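Long-range contacts in phosphate ABC transporter, phosphate-binding protein (Clostridium perfringens, PDB 4Q8R), which probably captures phosphate with high affinity outside the cell and delivers it to an ABC-type phosphate transporter: residues Ile81-His86 with Asn168-Ile173; Thr85-Pro90 with Ser181-Lys186; Asp101-Lys106 with Glu144-Asn149; Val121-Glu126 with Gly157-Leu162. All blocks are in the same frame, centred on the assembly; numbering follows the deposited sequence.

Contact 1: Ile81-His86 with Asn168-Ile173. With ZN (zinc ion), chain E.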
# COMPACT_ATOMS: atom_id res chain seq x y z
N ILE A 81 2.13 -1.41 -6.35
CA ILE A 81 2.74 -2.25 -5.33
C ILE A 81 4.01 -2.85 -6.00
O ILE A 81 3.94 -3.56 -7.03
CB ILE A 81 1.84 -3.38 -4.88
CG1 ILE A 81 0.53 -2.82 -4.24
CG2 ILE A 81 2.59 -4.32 -3.91
CD1 ILE A 81 -0.48 -3.85 -3.94
N ALA A 82 5.14 -2.57 -5.38
CA ALA A 82 6.43 -3.11 -5.78
C ALA A 82 6.70 -4.42 -5.05
O ALA A 82 6.32 -4.59 -3.93
CB ALA A 82 7.52 -2.14 -5.45
N LEU A 83 7.38 -5.30 -5.76
CA LEU A 83 7.97 -6.52 -5.18
C LEU A 83 9.40 -6.15 -4.95
O LEU A 83 10.16 -5.94 -5.97
CB LEU A 83 7.98 -7.68 -6.16
CG LEU A 83 6.80 -8.59 -6.26
CD1 LEU A 83 6.63 -9.28 -4.95
CD2 LEU A 83 5.57 -7.82 -6.67
N ILE A 84 9.78 -6.03 -3.70
CA ILE A 84 11.12 -5.57 -3.37
C ILE A 84 12.02 -6.71 -2.95
O ILE A 84 11.59 -7.63 -2.22
CB ILE A 84 11.10 -4.46 -2.33
CG1 ILE A 84 10.30 -4.82 -1.07
CG2 ILE A 84 10.53 -3.20 -2.97
CD1 ILE A 84 10.65 -3.94 0.08
N THR A 85 13.28 -6.61 -3.37
CA THR A 85 14.32 -7.51 -2.95
C THR A 85 15.39 -6.69 -2.27
O THR A 85 15.42 -5.44 -2.31
CB THR A 85 14.91 -8.30 -4.12
OG1 THR A 85 15.64 -7.37 -4.95
CG2 THR A 85 13.90 -9.01 -4.97
N HIS A 86 16.27 -7.38 -1.57
CA HIS A 86 17.52 -6.76 -1.14
C HIS A 86 18.28 -6.20 -2.37
O HIS A 86 18.21 -6.72 -3.47
CB HIS A 86 18.37 -7.79 -0.43
CG HIS A 86 19.38 -7.24 0.49
ND1 HIS A 86 19.11 -6.85 1.78
CD2 HIS A 86 20.71 -7.02 0.30
CE1 HIS A 86 20.23 -6.47 2.37
NE2 HIS A 86 21.20 -6.51 1.47
N ASN A 168 18.32 -12.46 1.20
CA ASN A 168 17.51 -13.38 0.50
C ASN A 168 16.02 -13.13 0.58
O ASN A 168 15.26 -13.96 0.15
CB ASN A 168 17.83 -14.77 0.98
CG ASN A 168 19.26 -15.13 0.64
OD1 ASN A 168 19.69 -14.91 -0.48
ND2 ASN A 168 19.97 -15.67 1.57
N ALA A 169 15.63 -11.99 1.15
CA ALA A 169 14.23 -11.70 1.34
C ALA A 169 13.53 -11.14 0.08
O ALA A 169 14.15 -10.46 -0.79
CB ALA A 169 14.10 -10.73 2.46
N ILE A 170 12.22 -11.28 0.04
CA ILE A 170 11.37 -10.67 -0.93
C ILE A 170 10.12 -10.21 -0.16
O ILE A 170 9.59 -10.94 0.73
CB ILE A 170 11.05 -11.60 -2.09
CG1 ILE A 170 10.26 -10.86 -3.16
CG2 ILE A 170 10.29 -12.91 -1.65
CD1 ILE A 170 10.11 -11.59 -4.47
N GLY A 171 9.64 -8.99 -0.47
CA GLY A 171 8.39 -8.49 0.13
C GLY A 171 7.66 -7.63 -0.86
O GLY A 171 8.11 -7.45 -1.97
N TYR A 172 6.51 -7.09 -0.44
CA TYR A 172 5.73 -6.19 -1.29
C TYR A 172 5.36 -4.96 -0.50
O TYR A 172 5.11 -4.99 0.68
CB TYR A 172 4.53 -6.90 -1.87
CG TYR A 172 3.67 -7.63 -0.83
CD1 TYR A 172 2.78 -6.93 0.01
CD2 TYR A 172 3.72 -9.03 -0.72
CE1 TYR A 172 1.96 -7.63 0.91
CE2 TYR A 172 2.95 -9.69 0.21
CZ TYR A 172 2.10 -8.99 1.01
OH TYR A 172 1.30 -9.65 1.92
N ILE A 173 5.34 -3.84 -1.21
CA ILE A 173 5.17 -2.56 -0.56
C ILE A 173 4.75 -1.51 -1.54
O ILE A 173 5.07 -1.58 -2.72
CB ILE A 173 6.50 -2.17 0.08
CG1 ILE A 173 6.34 -1.14 1.15
CG2 ILE A 173 7.54 -1.69 -0.98
CD1 ILE A 173 7.56 -0.95 1.99
ZN ZN E . 23.22 -6.27 1.80
O HOH W 1 16.56 -10.38 -1.90
O HOH W 2 23.49 -7.23 3.75
O HOH W 3 24.40 -7.52 0.82
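Ala-82 and Ile-84 pair with Ile-173 and Gly-171 in an antiparallel strand contact buried within the mixed sheet, where the end of strand 71-86 runs beside strand 169-174. Each of these two hydrogen-bonded pairs is closed by bonds in both directions. Ala-82 N reaches Ile-173 O at 2.8 Å, and Ile-84 N reaches Gly-171 O at the same 2.8 Å. Between them Leu-83 faces Tyr-172 as a non-hydrogen-bonded pair; here Tyr-172 CA comes within 3.1 Å of Ala-82 O in a CA-H...O contact, adding to the N-H of Ile-173 on that oxygen.

Side chains then reinforce the ladder on the face that carries Ala-82, Ile-84 and Ile-173. Ile-84 and Ile-173 cross obliquely, with Ile-84 CG2 3.9 Å from Ile-173 CG2. Because chi1 of Ile-84 is 53°, CG1 sits between its own N and carbonyl carbon and lies 3.5 Å from Gly-171 O, on a stretch where glycine adds no side chain. On the other face, that of Leu-83, Tyr-172 lies alongside Ile-81, CB against CG2, before the tyrosine ring departs to stack with Phe-135 and its OH bonds to Arg-125 N.

Toward the other end direct pairing gives way to water: one molecule accepts from His-86 N and donates to Ala-169 O. The His-86 ring turns outward, ND1 bonded to Val-163 O and NE2 holding a zinc ion at 2.1 Å, together with two waters. The facing N-H and C=O groups of Ala-82, Gly-171, Ile-84 and Ile-173 thus satisfy one another, while tying ND1 to a carbonyl probably fixes the ring's rotation and presents NE2 to the metal.

Contact 2: Thr85-Pro90 with Ser181-Lys186. With ZN (zinc ion), chain E.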
# COMPACT_ATOMS: atom_id res chain seq x y z
N THR A 85 13.28 -6.61 -3.37
CA THR A 85 14.32 -7.51 -2.95
C THR A 85 15.39 -6.69 -2.27
O THR A 85 15.42 -5.44 -2.31
CB THR A 85 14.91 -8.30 -4.12
OG1 THR A 85 15.64 -7.37 -4.95
CG2 THR A 85 13.90 -9.01 -4.97
N HIS A 86 16.27 -7.38 -1.57
CA HIS A 86 17.52 -6.76 -1.14
C HIS A 86 18.28 -6.20 -2.37
O HIS A 86 18.21 -6.72 -3.47
CB HIS A 86 18.37 -7.79 -0.43
CG HIS A 86 19.38 -7.24 0.49
ND1 HIS A 86 19.11 -6.85 1.78
CD2 HIS A 86 20.71 -7.02 0.30
CE1 HIS A 86 20.23 -6.47 2.37
NE2 HIS A 86 21.20 -6.51 1.47
N LYS A 87 19.06 -5.17 -2.11
CA LYS A 87 19.82 -4.50 -3.11
C LYS A 87 20.80 -5.54 -3.70
O LYS A 87 21.31 -6.40 -2.98
CB LYS A 87 20.50 -3.28 -2.44
CG LYS A 87 21.09 -2.33 -3.39
CD LYS A 87 20.04 -1.51 -4.11
CE LYS A 87 20.68 -0.22 -4.60
NZ LYS A 87 19.64 0.51 -5.39
N ASN A 88 21.04 -5.51 -4.99
CA ASN A 88 22.01 -6.42 -5.62
C ASN A 88 21.67 -7.91 -5.68
O ASN A 88 22.50 -8.73 -5.97
CB ASN A 88 23.41 -6.20 -5.00
CG ASN A 88 23.88 -4.76 -5.14
OD1 ASN A 88 23.61 -4.12 -6.15
ND2 ASN A 88 24.54 -4.23 -4.11
N ASN A 89 20.41 -8.26 -5.42
CA ASN A 89 19.92 -9.58 -5.82
C ASN A 89 19.98 -9.66 -7.36
O ASN A 89 19.48 -8.75 -8.05
CB ASN A 89 18.47 -9.70 -5.38
CG ASN A 89 17.94 -11.14 -5.52
OD1 ASN A 89 18.20 -11.82 -6.51
ND2 ASN A 89 17.17 -11.58 -4.53
N PRO A 90 20.59 -10.71 -7.93
CA PRO A 90 20.67 -10.84 -9.38
C PRO A 90 19.35 -10.99 -10.08
O PRO A 90 19.28 -10.76 -11.29
CB PRO A 90 21.55 -12.07 -9.58
CG PRO A 90 21.45 -12.83 -8.30
CD PRO A 90 21.32 -11.80 -7.24
N SER A 181 17.48 2.00 -1.17
CA SER A 181 17.95 1.03 -0.20
C SER A 181 17.49 -0.39 -0.51
O SER A 181 17.98 -1.31 0.10
CB SER A 181 17.50 1.42 1.22
OG SER A 181 16.12 1.17 1.41
N VAL A 182 16.52 -0.52 -1.41
CA VAL A 182 15.92 -1.79 -1.83
C VAL A 182 15.75 -1.76 -3.34
O VAL A 182 15.94 -0.71 -3.98
CB VAL A 182 14.57 -2.06 -1.11
CG1 VAL A 182 14.74 -2.23 0.40
CG2 VAL A 182 13.54 -1.00 -1.41
N SER A 183 15.49 -2.92 -3.95
CA SER A 183 15.30 -3.04 -5.38
C SER A 183 13.91 -3.52 -5.74
O SER A 183 13.50 -4.62 -5.33
CB SER A 183 16.32 -4.04 -5.95
OG SER A 183 17.61 -3.47 -5.82
N ALA A 184 13.16 -2.73 -6.49
CA ALA A 184 11.86 -3.19 -7.00
C ALA A 184 12.11 -3.98 -8.28
O ALA A 184 12.76 -3.48 -9.18
CB ALA A 184 10.94 -2.03 -7.28
N VAL A 185 11.63 -5.21 -8.37
CA VAL A 185 11.78 -6.02 -9.56
C VAL A 185 10.87 -5.53 -10.68
O VAL A 185 9.84 -4.95 -10.40
CB VAL A 185 11.54 -7.54 -9.30
CG1 VAL A 185 12.43 -8.05 -8.19
CG2 VAL A 185 10.09 -7.82 -8.97
N LYS A 186 11.25 -5.73 -11.94
CA LYS A 186 10.30 -5.56 -13.03
C LYS A 186 9.26 -6.65 -12.87
O LYS A 186 9.58 -7.74 -12.41
CB LYS A 186 10.95 -5.70 -14.39
CG LYS A 186 11.92 -4.58 -14.66
CD LYS A 186 12.64 -4.81 -16.00
CE LYS A 186 13.74 -3.77 -16.14
NZ LYS A 186 14.53 -4.07 -17.37
ZN ZN E . 23.22 -6.27 1.80
O HOH W 4 18.52 -3.99 0.55
O HOH W 5 18.63 -6.19 -7.27
O HOH W 2 23.49 -7.23 3.75
O HOH W 3 24.40 -7.52 0.82
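Thr-85 and Ser-183 stand next to each other on one face of the sheet, and their side chains meet with Thr-85 OG1 3.5 Å from Ser-183 CB. The threonine's two branches part company here. With chi1 at 69°, OG1 is held between its own N and carbonyl carbon, close to the serine, whereas CG2, beside the backbone N, touches Val-185 CG1 of the same partner segment at 3.7 Å; Thr-85 and Val-185 cross at about a right angle.

Ser-183 OG lies against the aliphatic part of Lys-87. Lys-87 leaves its backbone with CG anti to N, then bends at chi2 (74°), which lays its CD 3.6 Å from Ser-183 OG; the ammonium group runs on to a weak bond with Asp-180 O. Val-182 points away, yet its CB still rests against Thr-85 O.

The backbone below pairs antiparallel, strand 71-86 with strand 182-187: Thr-85 N bonds to Ser-183 O at 2.8 Å and Ser-183 N returns to Thr-85 O at 3.0 Å, the latter nearly straight (176°). A type II β turn runs from His-86 to Asn-89, closed by a weak Asn-89 N to His-86 O bond, with Asn-88 supplying the positive phi.

Two waters fill in around the turn. One accepts from Lys-87 N and donates to Ser-181 O at 2.8 Å, extending the pairing by a bridge. Another donates to Asn-89 O and lies 3.2 Å from Ser-183 OG in a weak bond, linking the end of the turn to the strand.

Contact 3: Asp101-Lys106 with Glu144-Asn149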
# COMPACT_ATOMS: atom_id res chain seq x y z
N ASP A 101 4.21 -18.48 -7.48
CA ASP A 101 4.98 -19.67 -7.09
C ASP A 101 5.85 -19.45 -5.89
O ASP A 101 5.97 -20.34 -5.03
CB ASP A 101 5.86 -20.13 -8.25
CG ASP A 101 5.10 -20.77 -9.37
OD1 ASP A 101 3.85 -21.02 -9.28
OD2 ASP A 101 5.75 -21.10 -10.38
N ILE A 102 6.48 -18.29 -5.76
CA ILE A 102 7.20 -17.95 -4.57
C ILE A 102 6.30 -17.87 -3.34
O ILE A 102 6.58 -18.47 -2.28
CB ILE A 102 7.95 -16.59 -4.73
CG1 ILE A 102 9.01 -16.70 -5.88
CG2 ILE A 102 8.62 -16.14 -3.46
CD1 ILE A 102 9.41 -15.32 -6.33
N TYR A 103 5.22 -17.13 -3.45
CA TYR A 103 4.36 -16.87 -2.28
C TYR A 103 3.57 -18.10 -1.85
O TYR A 103 3.15 -18.18 -0.70
CB TYR A 103 3.51 -15.62 -2.49
CG TYR A 103 4.26 -14.42 -2.03
CD1 TYR A 103 5.21 -13.79 -2.90
CD2 TYR A 103 4.10 -13.88 -0.80
CE1 TYR A 103 5.98 -12.79 -2.42
CE2 TYR A 103 4.85 -12.85 -0.32
CZ TYR A 103 5.84 -12.31 -1.14
OH TYR A 103 6.63 -11.28 -0.70
N THR A 104 3.38 -19.06 -2.72
CA THR A 104 2.67 -20.28 -2.33
C THR A 104 3.64 -21.38 -1.95
O THR A 104 3.22 -22.51 -1.71
CB THR A 104 1.73 -20.77 -3.46
OG1 THR A 104 2.48 -21.08 -4.64
CG2 THR A 104 0.64 -19.74 -3.78
N GLY A 105 4.94 -21.11 -2.01
CA GLY A 105 5.95 -22.07 -1.59
C GLY A 105 6.32 -23.11 -2.63
O GLY A 105 6.99 -24.11 -2.32
N LYS A 106 5.88 -22.95 -3.88
CA LYS A 106 6.28 -23.86 -4.93
C LYS A 106 7.75 -23.70 -5.30
O LYS A 106 8.51 -24.68 -5.47
CB LYS A 106 5.38 -23.71 -6.12
CG LYS A 106 5.61 -24.75 -7.17
CD LYS A 106 5.05 -24.27 -8.47
CE LYS A 106 3.55 -24.42 -8.45
NZ LYS A 106 3.24 -25.83 -8.11
N GLU A 144 -5.17 -18.87 2.19
CA GLU A 144 -4.98 -20.33 2.51
C GLU A 144 -3.77 -20.89 1.86
O GLU A 144 -3.17 -21.81 2.39
CB GLU A 144 -6.21 -21.18 2.10
CG GLU A 144 -7.41 -20.90 2.97
CD GLU A 144 -8.27 -19.61 2.70
OE1 GLU A 144 -7.96 -18.58 1.91
OE2 GLU A 144 -9.31 -19.68 3.40
N GLU A 145 -3.39 -20.28 0.73
CA GLU A 145 -2.28 -20.73 -0.07
C GLU A 145 -0.93 -20.11 0.24
O GLU A 145 0.10 -20.55 -0.29
CB GLU A 145 -2.62 -20.56 -1.52
CG GLU A 145 -3.85 -21.33 -1.95
CD GLU A 145 -4.21 -21.04 -3.38
OE1 GLU A 145 -4.52 -19.91 -3.70
OE2 GLU A 145 -4.18 -21.94 -4.23
N LEU A 146 -0.91 -19.07 1.04
CA LEU A 146 0.34 -18.44 1.40
C LEU A 146 1.26 -19.47 2.10
O LEU A 146 0.82 -20.16 3.05
CB LEU A 146 0.12 -17.29 2.30
CG LEU A 146 1.30 -16.56 2.89
CD1 LEU A 146 2.09 -15.90 1.78
CD2 LEU A 146 0.80 -15.53 3.89
N THR A 147 2.50 -19.59 1.67
CA THR A 147 3.42 -20.48 2.33
C THR A 147 3.52 -20.31 3.84
O THR A 147 3.60 -19.17 4.37
CB THR A 147 4.86 -20.46 1.74
OG1 THR A 147 5.68 -21.33 2.52
CG2 THR A 147 5.46 -19.05 1.74
N VAL A 148 3.52 -21.47 4.52
CA VAL A 148 3.62 -21.49 5.96
C VAL A 148 4.96 -20.97 6.41
O VAL A 148 5.16 -20.59 7.59
CB VAL A 148 3.34 -22.97 6.58
CG1 VAL A 148 2.05 -23.57 6.01
CG2 VAL A 148 4.48 -23.88 6.28
N ASN A 149 5.92 -20.96 5.50
CA ASN A 149 7.25 -20.45 5.84
C ASN A 149 7.40 -18.94 5.62
O ASN A 149 8.45 -18.43 5.78
CB ASN A 149 8.27 -21.22 5.03
CG ASN A 149 8.29 -22.67 5.49
OD1 ASN A 149 8.23 -22.93 6.68
ND2 ASN A 149 8.42 -23.61 4.57
O HOH W 6 0.73 -23.09 -0.53
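A Schellman motif ends helix 96-103 at Gly-105, and Thr-147 of the loop between helix 130-139 and strand 151-153 packs against that helix end. The motif itself is made by Gly-105 N bonding back to Ile-102 O at 3.1 Å and by a weak bond from Lys-106 N to Asp-101 O. Gly-105, at positive phi, sets its N 3.8 Å from Thr-147 CB, with no side chain of its own intervening.

Tyr-103 O is the main polar acceptor of the contact. Thr-147 N donates to it at 2.8 Å and 171°, and Leu-146 CA adds a CA-H...O contact. Carbon also crowds round this oxygen, Thr-147 CG2 standing 3.5 Å from it. Alongside, the side chains of Tyr-103 and Leu-146 point the same way, and Leu-146 CD1 meets the tyrosine ring at its edge, near the plane, 3.8 Å from CD2. That ring continues inward, edge-to-face with Phe-135, its OH bonded to Val-123 O.

On the solvent side Thr-104 and Glu-145 lie side by side. Thr-104 CA makes a CA-H...O contact with Glu-145 O at 3.3 Å, and a water donates to both Thr-104 O and Glu-145 O, the latter at 2.6 Å. Thr-147 also shapes its own loop: OG1, anti to the backbone N (chi1 177°), accepts from Asn-149 N at 3.0 Å, an ST turn.

The chemistry shows one nearly straight bond meeting a carbonyl at the helix C terminus, with a shared water donating to one carbonyl on each side, so that backbone polar groups and the apolar Tyr-103/Leu-146 packing, not a salt bridge, join helix end and loop.

Contact 4: Val121-Glu126 with Gly157-Leu162. With PO4 (phosphate ion), chain B.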
# COMPACT_ATOMS: atom_id res chain seq x y z
N VAL A 121 13.52 -15.96 1.44
CA VAL A 121 12.87 -15.59 2.68
C VAL A 121 11.65 -14.80 2.21
O VAL A 121 11.74 -13.60 1.84
CB VAL A 121 13.80 -14.81 3.63
CG1 VAL A 121 13.05 -14.27 4.87
CG2 VAL A 121 15.00 -15.68 4.03
N VAL A 122 10.51 -15.43 2.25
CA VAL A 122 9.23 -14.84 1.80
C VAL A 122 8.67 -13.98 2.92
O VAL A 122 8.50 -14.45 4.05
CB VAL A 122 8.20 -15.94 1.38
CG1 VAL A 122 6.91 -15.32 0.96
CG2 VAL A 122 8.73 -16.80 0.28
N VAL A 123 8.36 -12.73 2.60
CA VAL A 123 7.80 -11.81 3.56
C VAL A 123 6.42 -11.34 3.10
O VAL A 123 6.26 -10.85 1.99
CB VAL A 123 8.72 -10.59 3.90
CG1 VAL A 123 8.23 -9.85 5.12
CG2 VAL A 123 10.17 -11.03 4.09
N SER A 124 5.46 -11.46 4.02
CA SER A 124 4.08 -11.05 3.82
C SER A 124 3.73 -10.03 4.87
O SER A 124 4.41 -9.91 5.92
CB SER A 124 3.07 -12.21 3.94
OG SER A 124 3.22 -13.10 2.88
N ARG A 125 2.71 -9.21 4.56
CA ARG A 125 2.15 -8.30 5.51
C ARG A 125 1.19 -9.10 6.45
O ARG A 125 0.83 -10.24 6.15
CB ARG A 125 1.42 -7.20 4.81
CG ARG A 125 2.36 -6.12 4.20
CD ARG A 125 3.01 -5.24 5.25
NE ARG A 125 2.01 -4.59 6.10
CZ ARG A 125 1.18 -3.60 5.70
NH1 ARG A 125 1.40 -2.98 4.54
NH2 ARG A 125 0.21 -3.19 6.52
N GLU A 126 0.82 -8.46 7.55
CA GLU A 126 -0.16 -9.00 8.50
C GLU A 126 -1.57 -9.02 7.89
O GLU A 126 -1.89 -8.29 6.98
CB GLU A 126 -0.16 -8.16 9.74
CG GLU A 126 -0.89 -6.80 9.68
CD GLU A 126 -0.24 -5.73 8.82
OE1 GLU A 126 0.92 -5.89 8.34
OE2 GLU A 126 -0.92 -4.68 8.68
N GLY A 157 6.52 -0.19 6.96
CA GLY A 157 7.88 0.11 7.47
C GLY A 157 8.63 -1.18 7.82
O GLY A 157 9.84 -1.35 7.55
N ASN A 158 7.91 -2.11 8.46
CA ASN A 158 8.52 -3.35 8.91
C ASN A 158 8.90 -4.25 7.74
O ASN A 158 9.94 -4.90 7.77
CB ASN A 158 7.69 -4.08 9.96
CG ASN A 158 7.83 -3.41 11.35
OD1 ASN A 158 8.88 -2.84 11.68
ND2 ASN A 158 6.82 -3.50 12.16
N ILE A 159 8.08 -4.32 6.69
CA ILE A 159 8.42 -5.16 5.59
C ILE A 159 9.66 -4.61 4.86
O ILE A 159 10.55 -5.37 4.46
CB ILE A 159 7.21 -5.50 4.71
CG1 ILE A 159 7.50 -6.68 3.75
CG2 ILE A 159 6.72 -4.32 3.89
CD1 ILE A 159 6.21 -7.36 3.21
N LYS A 160 9.73 -3.30 4.71
CA LYS A 160 10.89 -2.69 4.10
C LYS A 160 12.17 -3.04 4.94
O LYS A 160 13.19 -3.42 4.39
CB LYS A 160 10.73 -1.17 4.04
CG LYS A 160 11.85 -0.41 3.36
CD LYS A 160 11.42 1.03 3.21
CE LYS A 160 12.53 1.83 2.59
NZ LYS A 160 12.16 3.26 2.42
N SER A 161 12.08 -2.89 6.25
CA SER A 161 13.21 -3.12 7.15
C SER A 161 13.65 -4.58 7.05
O SER A 161 14.84 -4.87 7.00
CB SER A 161 12.83 -2.80 8.59
OG SER A 161 12.71 -1.41 8.80
N LEU A 162 12.72 -5.50 6.98
CA LEU A 162 13.11 -6.91 6.86
C LEU A 162 13.92 -7.19 5.57
O LEU A 162 14.99 -7.87 5.60
CB LEU A 162 11.88 -7.83 7.02
CG LEU A 162 12.17 -9.22 7.57
CD1 LEU A 162 12.91 -9.11 8.88
CD2 LEU A 162 10.89 -10.03 7.70
P PO4 B . -1.83 -1.20 4.33
O1 PO4 B . -3.32 -1.43 4.61
O2 PO4 B . -1.08 -0.84 5.59
O3 PO4 B . -1.25 -2.37 3.56
O4 PO4 B . -1.74 0.01 3.33
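The NH2 group of Arg-125, whose aliphatic part rests on Ile-159, is gripped twice: by Glu-126 OE2 at 2.9 Å and by phosphate O2 at 2.8 Å. The adjoining NE bonds to Glu-126 OE1, also 2.8 Å, so the carboxylate takes the guanidinium side-on in a salt bridge close to its plane. NH1 adds only a weak bond to phosphate O3. Held flat in this way, the arginine has its rotation fixed, and the carboxylate probably offsets part of its charge beside the anion; Gly-155 N in turn donates to Glu-126 OE1.

Bends at chi2 (-72°) and chi3 (-57°) carry the arginine chain across Ile-159 at about a right angle, CD lying 4.1 Å from Ile-159 CG2. Further back, Val-123 and Ile-159 slide past each other in opposite directions, CG1 against CG1 at 3.5 Å, and Ile-159 CD1 reaches Val-123 O at 3.7 Å. Leu-162, in one of its two conformers, also borders Val-123.

Helix 156-164 thus covers strand 121-125 nearly antiparallel, the α/β layering of periplasmic-binding-protein folds, whose strand end here delivers an arginine to a phosphate also hydrogen-bonded by Ser-11, Thr-12, Ser-13, Ser-41, Ser-129 and Thr-131.

Contacts 1 and 2 start from the same stretch of strand 71-86, share Thr-85 and His-86, and have centres 7 Å apart; Leu-83 O and Val-185 N, 2.9 Å apart, probably bond between them. Contact 4 joins the far flank of contact 1, centres 8 Å apart, through Ile-170 O and Val-123 N at 2.9 Å, so strand 169-174 lies between strands 71-86 and 121-125. Contact 3 is peripheral, centred 15 Å from both contacts 1 and 4, and meets them mainly through Tyr-103. Contacts 2 and 3 do not touch; their nearest atoms are about 8 Å apart. Among the four, contact 4 holds the phosphate, while the zinc on His-86 belongs to contacts 1 and 2.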